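Local coordinates for protein HepC.19480.a.B1 (Helicobacter pylori, PDB 6MTZ) that is of unknown function but probably acts as a metal-dependent phosphoesterase of the DHH/DHHA1 family, with a substrate still to be identified, at residues V11-H16 and L68-N73; L74-A79 and E112-Y117; L101-S106 and R123-I128. One frame throughout, in Å; residues are numbered along the deposited sequence.

Contact 1 of 3, residues V11-H16 and L68-N73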
loop_
_atom_site.group_PDB
_atom_site.type_symbol
_atom_site.label_atom_id
_atom_site.label_comp_id
_atom_site.label_asym_id
_atom_site.label_seq_id
_atom_site.Cartn_x
_atom_site.Cartn_y
_atom_site.Cartn_z
ATOM N N VAL A 11 -4.855 -6.219 -16.882
ATOM C CA VAL A 11 -4.473 -4.853 -16.556
ATOM C C VAL A 11 -3.575 -4.873 -15.332
ATOM O O VAL A 11 -3.892 -5.520 -14.326
ATOM C CB VAL A 11 -5.703 -3.969 -16.325
ATOM C CG1 VAL A 11 -5.262 -2.572 -15.935
ATOM C CG2 VAL A 11 -6.568 -3.955 -17.590
ATOM N N TYR A 12 -2.449 -4.171 -15.428
ATOM C CA TYR A 12 -1.540 -3.952 -14.310
ATOM C C TYR A 12 -1.518 -2.460 -14.016
ATOM O O TYR A 12 -1.087 -1.668 -14.861
ATOM C CB TYR A 12 -0.141 -4.478 -14.647
ATOM C CG TYR A 12 -0.134 -5.977 -14.809
ATOM C CD1 TYR A 12 -0.495 -6.573 -16.014
ATOM C CD2 TYR A 12 0.208 -6.800 -13.748
ATOM C CE1 TYR A 12 -0.505 -7.949 -16.157
ATOM C CE2 TYR A 12 0.205 -8.174 -13.879
ATOM C CZ TYR A 12 -0.154 -8.746 -15.084
ATOM O OH TYR A 12 -0.165 -10.121 -15.206
ATOM N N HIS A 13 -1.991 -2.066 -12.827
ATOM C CA HIS A 13 -2.227 -0.654 -12.538
ATOM C C HIS A 13 -1.376 -0.198 -11.361
ATOM O O HIS A 13 -1.678 -0.517 -10.204
ATOM C CB HIS A 13 -3.708 -0.382 -12.274
ATOM C CG HIS A 13 -4.034 1.068 -12.096
ATOM N ND1 HIS A 13 -5.304 1.513 -11.791
ATOM C CD2 HIS A 13 -3.255 2.175 -12.170
ATOM C CE1 HIS A 13 -5.292 2.829 -11.683
ATOM N NE2 HIS A 13 -4.060 3.257 -11.910
ATOM N N LEU A 14 -0.359 0.604 -11.658
ATOM C CA LEU A 14 0.519 1.201 -10.655
ATOM C C LEU A 14 0.122 2.654 -10.400
ATOM O O LEU A 14 0.009 3.447 -11.351
ATOM C CB LEU A 14 1.972 1.126 -11.120
ATOM C CG LEU A 14 2.965 2.007 -10.365
ATOM C CD1 LEU A 14 3.076 1.553 -8.897
ATOM C CD2 LEU A 14 4.331 2.038 -11.086
ATOM N N SER A 15 -0.062 3.009 -9.120
ATOM C CA SER A 15 -0.489 4.358 -8.744
ATOM C C SER A 15 0.199 4.798 -7.455
ATOM O O SER A 15 0.842 4.005 -6.758
ATOM C CB SER A 15 -2.018 4.448 -8.573
ATOM O OG SER A 15 -2.432 5.805 -8.589
ATOM N N HIS A 16 0.051 6.086 -7.143
ATOM C CA HIS A 16 0.642 6.679 -5.941
ATOM C C HIS A 16 -0.127 6.189 -4.704
ATOM O O HIS A 16 -0.968 5.296 -4.787
ATOM C CB HIS A 16 0.634 8.197 -6.069
ATOM C CG HIS A 16 1.497 8.915 -5.071
ATOM N ND1 HIS A 16 2.821 8.603 -4.872
ATOM C CD2 HIS A 16 1.226 9.951 -4.238
ATOM C CE1 HIS A 16 3.330 9.408 -3.953
ATOM N NE2 HIS A 16 2.385 10.236 -3.553
ATOM N N LEU A 68 -0.909 0.408 -16.801
ATOM C CA LEU A 68 -1.520 1.698 -16.505
ATOM C C LEU A 68 -0.805 2.298 -15.302
ATOM O O LEU A 68 -0.718 1.656 -14.250
ATOM C CB LEU A 68 -3.018 1.539 -16.225
ATOM C CG LEU A 68 -3.788 2.829 -15.947
ATOM C CD1 LEU A 68 -3.842 3.702 -17.208
ATOM C CD2 LEU A 68 -5.197 2.554 -15.405
ATOM N N VAL A 69 -0.285 3.513 -15.465
ATOM C CA VAL A 69 0.475 4.204 -14.429
ATOM C C VAL A 69 -0.156 5.574 -14.222
ATOM O O VAL A 69 -0.285 6.348 -15.175
ATOM C CB VAL A 69 1.967 4.341 -14.802
ATOM C CG1 VAL A 69 2.768 4.953 -13.650
ATOM C CG2 VAL A 69 2.557 2.983 -15.212
ATOM N N SER A 70 -0.526 5.880 -12.982
ATOM C CA SER A 70 -1.274 7.090 -12.676
ATOM C C SER A 70 -0.679 7.776 -11.458
ATOM O O SER A 70 -0.276 7.109 -10.501
ATOM C CB SER A 70 -2.762 6.788 -12.406
ATOM O OG SER A 70 -2.884 5.763 -11.432
ATOM N N ASP A 71 -0.618 9.114 -11.516
ATOM C CA ASP A 71 -0.281 9.973 -10.385
ATOM C C ASP A 71 1.175 9.832 -9.960
ATOM O O ASP A 71 1.525 10.094 -8.800
ATOM C CB ASP A 71 -1.207 9.705 -9.191
ATOM C CG ASP A 71 -1.248 10.863 -8.217
ATOM O OD1 ASP A 71 -1.040 12.027 -8.661
ATOM O OD2 ASP A 71 -1.472 10.603 -7.009
ATOM N N LEU A 72 2.027 9.397 -10.871
ATOM C CA LEU A 72 3.452 9.273 -10.613
ATOM C C LEU A 72 4.191 9.867 -11.796
ATOM O O LEU A 72 3.742 9.737 -12.941
ATOM C CB LEU A 72 3.850 7.812 -10.426
ATOM C CG LEU A 72 3.235 7.062 -9.242
ATOM C CD1 LEU A 72 3.225 5.576 -9.540
ATOM C CD2 LEU A 72 4.006 7.329 -7.952
ATOM N N ASN A 73 5.305 10.533 -11.539
ATOM C CA ASN A 73 6.162 10.927 -12.644
ATOM C C ASN A 73 7.400 10.053 -12.630
ATOM O O ASN A 73 7.891 9.672 -11.564
ATOM C CB ASN A 73 6.519 12.416 -12.614
ATOM C CG ASN A 73 7.365 12.803 -11.450
ATOM O OD1 ASN A 73 7.059 12.473 -10.306
ATOM N ND2 ASN A 73 8.435 13.549 -11.726
#
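Leu68 and His13 are neighbours on one face of the sheet, their side chains leaning in a common direction, with the Leu68 methyl CD2 squarely over the imidazole face, 3.6 Å from its centroid, a CH-pi contact. With CG swung anti to the backbone N (chi1 -175°), the His13 ring carries NE2 forward to Ser70, whose OG it meets at 2.8 Å near the ring plane; which of the two gives the proton is not settled. Ser28 takes ND1, so both ring nitrogens are held and the ring cannot easily turn. Ser15 sits on this same face, its OG 2.9 Å from Ser70 OG, though its firmer partner is Gly21 O.

Leu14 and Val69 run alongside each other on the other face, CD2 to CG1 4.2 Å. Leu72 lies nearly perpendicular to Leu14, its CD1 3.7 Å from Leu14 CG, and its CD2 reaches obliquely to the His16 ring. Past the strand ends, Asp71 OD2 lies 3.3 Å from His16 CB, with carboxylate and ring planes almost perpendicular. Asp71 also crowds Asp18 and Asp20, an acidic cluster consistent with the metal site of DHH phosphoesterases.

Tyr12 O, Leu68 O and Leu14 O accept backbone bonds from Leu68 N, Leu14 N and Ser70 N, joining the strands in parallel. Strand 35-39 flanks 10-15 on its far edge; helix 19-29 covers the His13 face and helix 43-59 the Leu14 face.

Contact 2 of 3, residues L74-A79 and E112-Y117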
loop_
_atom_site.group_PDB
_atom_site.type_symbol
_atom_site.label_atom_id
_atom_site.label_comp_id
_atom_site.label_asym_id
_atom_site.label_seq_id
_atom_site.Cartn_x
_atom_site.Cartn_y
_atom_site.Cartn_z
ATOM N N LEU A 74 7.855 9.680 -13.818
ATOM C CA LEU A 74 9.042 8.862 -13.983
ATOM C C LEU A 74 10.190 9.756 -14.416
ATOM O O LEU A 74 9.987 10.751 -15.121
ATOM C CB LEU A 74 8.805 7.753 -15.018
ATOM C CG LEU A 74 7.541 6.887 -14.860
ATOM C CD1 LEU A 74 7.382 5.920 -16.035
ATOM C CD2 LEU A 74 7.575 6.120 -13.552
ATOM N N ASN A 75 11.398 9.417 -13.972
ATOM C CA ASN A 75 12.543 10.079 -14.570
ATOM C C ASN A 75 12.829 9.452 -15.928
ATOM O O ASN A 75 12.278 8.404 -16.282
ATOM C CB ASN A 75 13.770 9.998 -13.665
ATOM C CG ASN A 75 13.891 8.666 -12.970
ATOM O OD1 ASN A 75 14.114 7.635 -13.606
ATOM N ND2 ASN A 75 13.755 8.681 -11.648
ATOM N N LEU A 76 13.693 10.117 -16.698
ATOM C CA LEU A 76 13.962 9.676 -18.064
ATOM C C LEU A 76 14.430 8.231 -18.092
ATOM O O LEU A 76 14.061 7.463 -18.987
ATOM C CB LEU A 76 15.007 10.579 -18.719
ATOM C CG LEU A 76 14.559 11.942 -19.251
ATOM C CD1 LEU A 76 15.756 12.716 -19.786
ATOM C CD2 LEU A 76 13.497 11.780 -20.338
ATOM N N ASN A 77 15.230 7.841 -17.105
ATOM C CA ASN A 77 15.805 6.507 -17.114
ATOM C C ASN A 77 14.738 5.439 -16.909
ATOM O O ASN A 77 14.771 4.394 -17.569
ATOM C CB ASN A 77 16.885 6.405 -16.041
ATOM C CG ASN A 77 17.655 5.119 -16.125
ATOM O OD1 ASN A 77 18.676 5.040 -16.810
ATOM N ND2 ASN A 77 17.166 4.092 -15.439
ATOM N N GLU A 78 13.786 5.681 -16.002
ATOM C CA GLU A 78 12.722 4.702 -15.776
ATOM C C GLU A 78 11.749 4.649 -16.946
ATOM O O GLU A 78 11.240 3.572 -17.283
ATOM C CB GLU A 78 11.977 5.008 -14.479
ATOM C CG GLU A 78 12.510 4.230 -13.289
ATOM C CD GLU A 78 12.468 2.723 -13.505
ATOM O OE1 GLU A 78 11.410 2.215 -13.923
ATOM O OE2 GLU A 78 13.491 2.046 -13.263
ATOM N N ALA A 79 11.459 5.795 -17.568
ATOM C CA ALA A 79 10.619 5.785 -18.764
ATOM C C ALA A 79 11.303 5.044 -19.905
ATOM O O ALA A 79 10.661 4.267 -20.621
ATOM C CB ALA A 79 10.267 7.214 -19.182
ATOM N N GLU A 112 7.220 14.830 -22.975
ATOM C CA GLU A 112 7.361 15.110 -24.401
ATOM C C GLU A 112 8.407 14.224 -25.086
ATOM O O GLU A 112 8.708 14.441 -26.261
ATOM C CB GLU A 112 7.689 16.590 -24.615
ATOM C CG GLU A 112 8.797 17.116 -23.727
ATOM C CD GLU A 112 8.907 18.630 -23.771
ATOM O OE1 GLU A 112 10.034 19.151 -23.582
ATOM O OE2 GLU A 112 7.864 19.288 -23.988
ATOM N N SER A 113 8.963 13.231 -24.391
ATOM C CA SER A 113 9.821 12.239 -25.024
ATOM C C SER A 113 9.127 10.904 -25.252
ATOM O O SER A 113 9.709 10.026 -25.890
ATOM C CB SER A 113 11.083 12.002 -24.182
ATOM O OG SER A 113 11.835 13.191 -24.052
ATOM N N PHE A 114 7.916 10.710 -24.733
ATOM C CA PHE A 114 7.253 9.417 -24.841
ATOM C C PHE A 114 5.782 9.630 -25.162
ATOM O O PHE A 114 5.071 10.325 -24.423
ATOM C CB PHE A 114 7.436 8.599 -23.558
ATOM C CG PHE A 114 8.876 8.259 -23.269
ATOM C CD1 PHE A 114 9.432 7.079 -23.741
ATOM C CD2 PHE A 114 9.681 9.133 -22.556
ATOM C CE1 PHE A 114 10.762 6.770 -23.493
ATOM C CE2 PHE A 114 11.012 8.828 -22.301
ATOM C CZ PHE A 114 11.553 7.648 -22.771
ATOM N N HIS A 115 5.338 9.027 -26.272
ATOM C CA HIS A 115 3.965 9.208 -26.727
ATOM C C HIS A 115 2.961 8.652 -25.724
ATOM O O HIS A 115 1.838 9.163 -25.636
ATOM C CB HIS A 115 3.786 8.560 -28.099
ATOM C CG HIS A 115 4.583 9.220 -29.182
ATOM N ND1 HIS A 115 4.551 10.581 -29.405
ATOM C CD2 HIS A 115 5.432 8.708 -30.107
ATOM C CE1 HIS A 115 5.349 10.879 -30.415
ATOM N NE2 HIS A 115 5.895 9.760 -30.858
ATOM N N TRP A 116 3.352 7.627 -24.949
ATOM C CA TRP A 116 2.501 6.993 -23.950
ATOM C C TRP A 116 2.480 7.745 -22.629
ATOM O O TRP A 116 1.746 7.338 -21.722
ATOM C CB TRP A 116 2.954 5.547 -23.678
ATOM C CG TRP A 116 4.444 5.403 -23.416
ATOM C CD1 TRP A 116 5.410 5.107 -24.335
ATOM C CD2 TRP A 116 5.121 5.549 -22.159
ATOM N NE1 TRP A 116 6.644 5.063 -23.733
ATOM C CE2 TRP A 116 6.496 5.326 -22.397
ATOM C CE3 TRP A 116 4.701 5.843 -20.856
ATOM C CZ2 TRP A 116 7.451 5.397 -21.384
ATOM C CZ3 TRP A 116 5.654 5.913 -19.849
ATOM C CH2 TRP A 116 7.006 5.686 -20.117
ATOM N N TYR A 117 3.266 8.812 -22.488
ATOM C CA TYR A 117 3.377 9.546 -21.229
ATOM C C TYR A 117 2.556 10.826 -21.361
ATOM O O TYR A 117 2.927 11.736 -22.112
ATOM C CB TYR A 117 4.846 9.828 -20.923
ATOM C CG TYR A 117 5.194 10.326 -19.531
ATOM C CD1 TYR A 117 4.607 11.472 -19.005
ATOM C CD2 TYR A 117 6.167 9.683 -18.772
ATOM C CE1 TYR A 117 4.954 11.948 -17.754
ATOM C CE2 TYR A 117 6.512 10.145 -17.505
ATOM C CZ TYR A 117 5.904 11.279 -17.007
ATOM O OH TYR A 117 6.244 11.761 -15.765
#
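Ala79 packs against both Phe114 and Trp116. Its methyl lies over one face of the Phe114 ring, 3.9 Å from the centroid and displaced toward the rim on the CE2 side, a CH-pi contact. The same CB meets the rim of the indole, 3.7 Å from Trp116 CH2, so the methyl fits the corner between the Phe114 face and the indole rim. Leu76 comes to Phe114 differently: its CD2 stands at the ring edge, 4.3 Å from CE2. Leu74 is set crosswise to the Trp116 side chain, CD1 touching CH2 at 4.1 Å, while its CB packs on CE2 of Tyr117.

Within the turn the aromatic residues also order one another. Trp116 has CG placed between its backbone N and carbonyl carbon (chi1 49°), folding the indole back so that Phe114 CB and Tyr117 CB both rest on one of its faces.

All this belongs to the parallel alpha/beta domain, which is consistent with the DHH domain of relatives. Helix 76-85 is the connection of a beta-alpha-beta crossover from strand 64-70 to strand 95-102, and the type I turn Phe114-Tyr117 leads into the edge strand 117-119. Val110 of helix 108-111 packs against Leu76, Ala79 and Tyr117.

Polar links are sparse. Leu74 N donates to Tyr117 OH across a long 3.3 Å, bent to 147°, with the amide near the plane of the phenol ring. Trp116 NE1 is hydrogen-bonded to Gln83, one helical turn after Ala79. At the helix start Asn75 is the N-cap, its OD1 accepting from Glu78 N at 3.1 Å.

Contact 3 of 3, residues L101-S106 and R123-I128. With EDO (1,2-ethanediol), chain E.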
loop_
_atom_site.group_PDB
_atom_site.type_symbol
_atom_site.label_atom_id
_atom_site.label_comp_id
_atom_site.label_asym_id
_atom_site.label_seq_id
_atom_site.Cartn_x
_atom_site.Cartn_y
_atom_site.Cartn_z
ATOM N N LEU A 101 -0.685 8.400 -16.976
ATOM C CA LEU A 101 -1.543 9.562 -16.768
ATOM C C LEU A 101 -1.082 10.282 -15.513
ATOM O O LEU A 101 -1.043 9.674 -14.441
ATOM C CB LEU A 101 -3.007 9.143 -16.609
ATOM C CG LEU A 101 -3.538 8.294 -17.759
ATOM C CD1 LEU A 101 -4.895 7.716 -17.410
ATOM C CD2 LEU A 101 -3.586 9.101 -19.075
ATOM N N ASP A 102 -0.761 11.572 -15.627
ATOM C CA ASP A 102 -0.251 12.298 -14.468
ATOM C C ASP A 102 -0.442 13.797 -14.668
ATOM O O ASP A 102 -0.713 14.271 -15.776
ATOM C CB ASP A 102 1.228 11.975 -14.196
ATOM C CG ASP A 102 1.754 12.677 -12.947
ATOM O OD1 ASP A 102 1.037 12.645 -11.928
ATOM O OD2 ASP A 102 2.842 13.292 -12.991
ATOM N N HIS A 103 -0.263 14.544 -13.570
ATOM C CA HIS A 103 -0.495 15.980 -13.548
ATOM C C HIS A 103 0.642 16.782 -12.910
ATOM O O HIS A 103 0.450 17.968 -12.621
ATOM C CB HIS A 103 -1.814 16.275 -12.823
ATOM C CG HIS A 103 -1.749 16.091 -11.337
ATOM N ND1 HIS A 103 -1.290 17.071 -10.484
ATOM C CD2 HIS A 103 -2.105 15.047 -10.553
ATOM C CE1 HIS A 103 -1.352 16.632 -9.238
ATOM N NE2 HIS A 103 -1.848 15.408 -9.253
ATOM N N HIS A 104 1.817 16.185 -12.699
ATOM C CA HIS A 104 2.923 16.828 -11.989
ATOM C C HIS A 104 3.865 17.500 -12.987
ATOM O O HIS A 104 4.476 16.823 -13.820
ATOM C CB HIS A 104 3.695 15.808 -11.143
ATOM C CG HIS A 104 2.966 15.339 -9.919
ATOM N ND1 HIS A 104 2.093 14.271 -9.932
ATOM C CD2 HIS A 104 3.007 15.775 -8.637
ATOM C CE1 HIS A 104 1.614 14.081 -8.714
ATOM N NE2 HIS A 104 2.153 14.977 -7.909
ATOM N N ILE A 105 4.016 18.822 -12.869
ATOM C CA ILE A 105 4.834 19.585 -13.809
ATOM C C ILE A 105 6.299 19.147 -13.794
ATOM O O ILE A 105 7.027 19.419 -14.752
ATOM C CB ILE A 105 4.708 21.099 -13.521
ATOM C CG1 ILE A 105 5.212 21.923 -14.701
ATOM C CG2 ILE A 105 5.503 21.481 -12.285
ATOM C CD1 ILE A 105 4.517 21.611 -16.012
ATOM N N SER A 106 6.747 18.453 -12.742
ATOM C CA SER A 106 8.123 17.961 -12.714
ATOM C C SER A 106 8.431 17.019 -13.874
ATOM O O SER A 106 9.605 16.853 -14.230
ATOM C CB SER A 106 8.409 17.253 -11.392
ATOM O OG SER A 106 7.466 16.211 -11.156
ATOM N N ARG A 123 -5.766 18.904 -13.983
ATOM C CA ARG A 123 -6.702 17.943 -13.412
ATOM C C ARG A 123 -5.957 17.040 -12.447
ATOM O O ARG A 123 -4.748 16.833 -12.574
ATOM C CB ARG A 123 -7.375 17.070 -14.488
ATOM C CG ARG A 123 -8.496 17.755 -15.275
ATOM C CD ARG A 123 -9.009 16.850 -16.381
ATOM N NE ARG A 123 -8.018 16.684 -17.443
ATOM C CZ ARG A 123 -8.028 15.695 -18.333
ATOM N NH1 ARG A 123 -8.972 14.766 -18.293
ATOM N NH2 ARG A 123 -7.081 15.628 -19.264
ATOM N N CYS A 124 -6.688 16.494 -11.486
ATOM C CA CYS A 124 -6.089 15.468 -10.657
ATOM C C CYS A 124 -5.955 14.191 -11.475
ATOM O O CYS A 124 -6.612 14.009 -12.510
ATOM C CB CYS A 124 -6.927 15.215 -9.402
ATOM S SG CYS A 124 -8.451 14.275 -9.717
ATOM N N ALA A 125 -5.085 13.296 -11.001
ATOM C CA ALA A 125 -4.851 12.052 -11.724
ATOM C C ALA A 125 -6.118 11.214 -11.809
ATOM O O ALA A 125 -6.383 10.594 -12.845
ATOM C CB ALA A 125 -3.724 11.263 -11.061
ATOM N N THR A 126 -6.924 11.191 -10.737
ATOM C CA THR A 126 -8.147 10.393 -10.762
ATOM C C THR A 126 -9.077 10.819 -11.898
ATOM O O THR A 126 -9.650 9.969 -12.586
ATOM C CB THR A 126 -8.859 10.481 -9.414
ATOM O OG1 THR A 126 -8.066 9.806 -8.437
ATOM C CG2 THR A 126 -10.207 9.774 -9.476
ATOM N N LYS A 127 -9.217 12.126 -12.132
ATOM C CA LYS A 127 -10.112 12.573 -13.191
ATOM C C LYS A 127 -9.542 12.235 -14.564
ATOM O O LYS A 127 -10.282 11.811 -15.458
ATOM C CB LYS A 127 -10.378 14.073 -13.065
ATOM C CG LYS A 127 -11.429 14.597 -14.058
ATOM C CD LYS A 127 -12.023 15.929 -13.570
ATOM C CE LYS A 127 -13.186 16.394 -14.472
ATOM N NZ LYS A 127 -13.563 17.818 -14.198
ATOM N N ILE A 128 -8.227 12.398 -14.742
ATOM C CA ILE A 128 -7.580 11.972 -15.980
ATOM C C ILE A 128 -7.825 10.482 -16.232
ATOM O O ILE A 128 -8.218 10.082 -17.332
ATOM C CB ILE A 128 -6.073 12.292 -15.947
ATOM C CG1 ILE A 128 -5.823 13.789 -15.759
ATOM C CG2 ILE A 128 -5.403 11.802 -17.227
ATOM C CD1 ILE A 128 -4.367 14.118 -15.513
HETATM C C1 EDO E . 4.073 19.549 -9.433
HETATM O O1 EDO E . 2.892 19.763 -8.652
HETATM C C2 EDO E . 5.042 18.690 -8.632
HETATM O O2 EDO E . 5.931 18.053 -9.552
#
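Asp102, whose carbonyl O packs against CD1 of Ile128, gives its carboxylate to His104: the syn lone pair of OD1 receives His104 ND1 at 2.8 Å, in the plane of the imidazole. OD2 takes His104 N from well above the carboxylate plane, closing an Asx turn. Two bonds from one residue thus fix both the backbone and the ring orientation of His104.

His103 turns the other way, toward the helix start. Its CB is 3.0 Å from Arg123 O. With CG between the backbone N and carbonyl carbon (chi1 73°), the ring is swung so that CD2 comes 3.5 Å from Ala125 N; Ala125 N and Arg123 O both lie obliquely to the imidazole. The other imidazole lies over it, with His104 ND1 4.1 Å above the centre of the His103 ring.

Asp102, His103 and His104 spell the Asp-His-His sequence that names the DHH family, placed as expected at the C-terminal end of strand 95-102. In relatives this motif contributes to the metal site; Asp71 touching both histidines and Asp20 touching His103 are consistent with the same role here.

Helix 125-136 begins beside His103. Cys124 is its N-cap, SG accepting from Lys127 N, while Asp20 accepts from the amides of Ala125 and Thr126, so the helix end holds a carboxylate of the acidic cluster. Leu101 and Ile128 run antiparallel alongside each other, CB to CG2 3.6 Å. Ile128 CG1 also covers one face of the Arg123 guanidinium, which is salt-bridged to Asp120 and Glu131. At the edge of the His104 ring, an ethanediol, likely a crystallisation additive, accepts from Ser106 OG through O2 at 2.9 Å.

The parallel sheet ties contacts 1 and 3 together, their centres about 11 Å apart: Leu101 N lies 2.8 Å from Val69 O and Asp71 N 3.0 Å from Leu101 O, both probable hydrogen bonds between neighbouring strands. Their strand ends meet at a cluster of acidic residues and histidines, where Asp71 touches His103 and His104 and Asp20 touches His103, probably the metal-binding active site. Segment 74-79 of contact 2 follows 68-73 directly; contact 2 lies about 13 Å from contact 1 centre to centre and touches it where Asn73 CB packs 3.2 Å from Tyr117 OH. Contacts 2 and 3 interleave in sequence without touching, their nearest atoms about 5 Å apart.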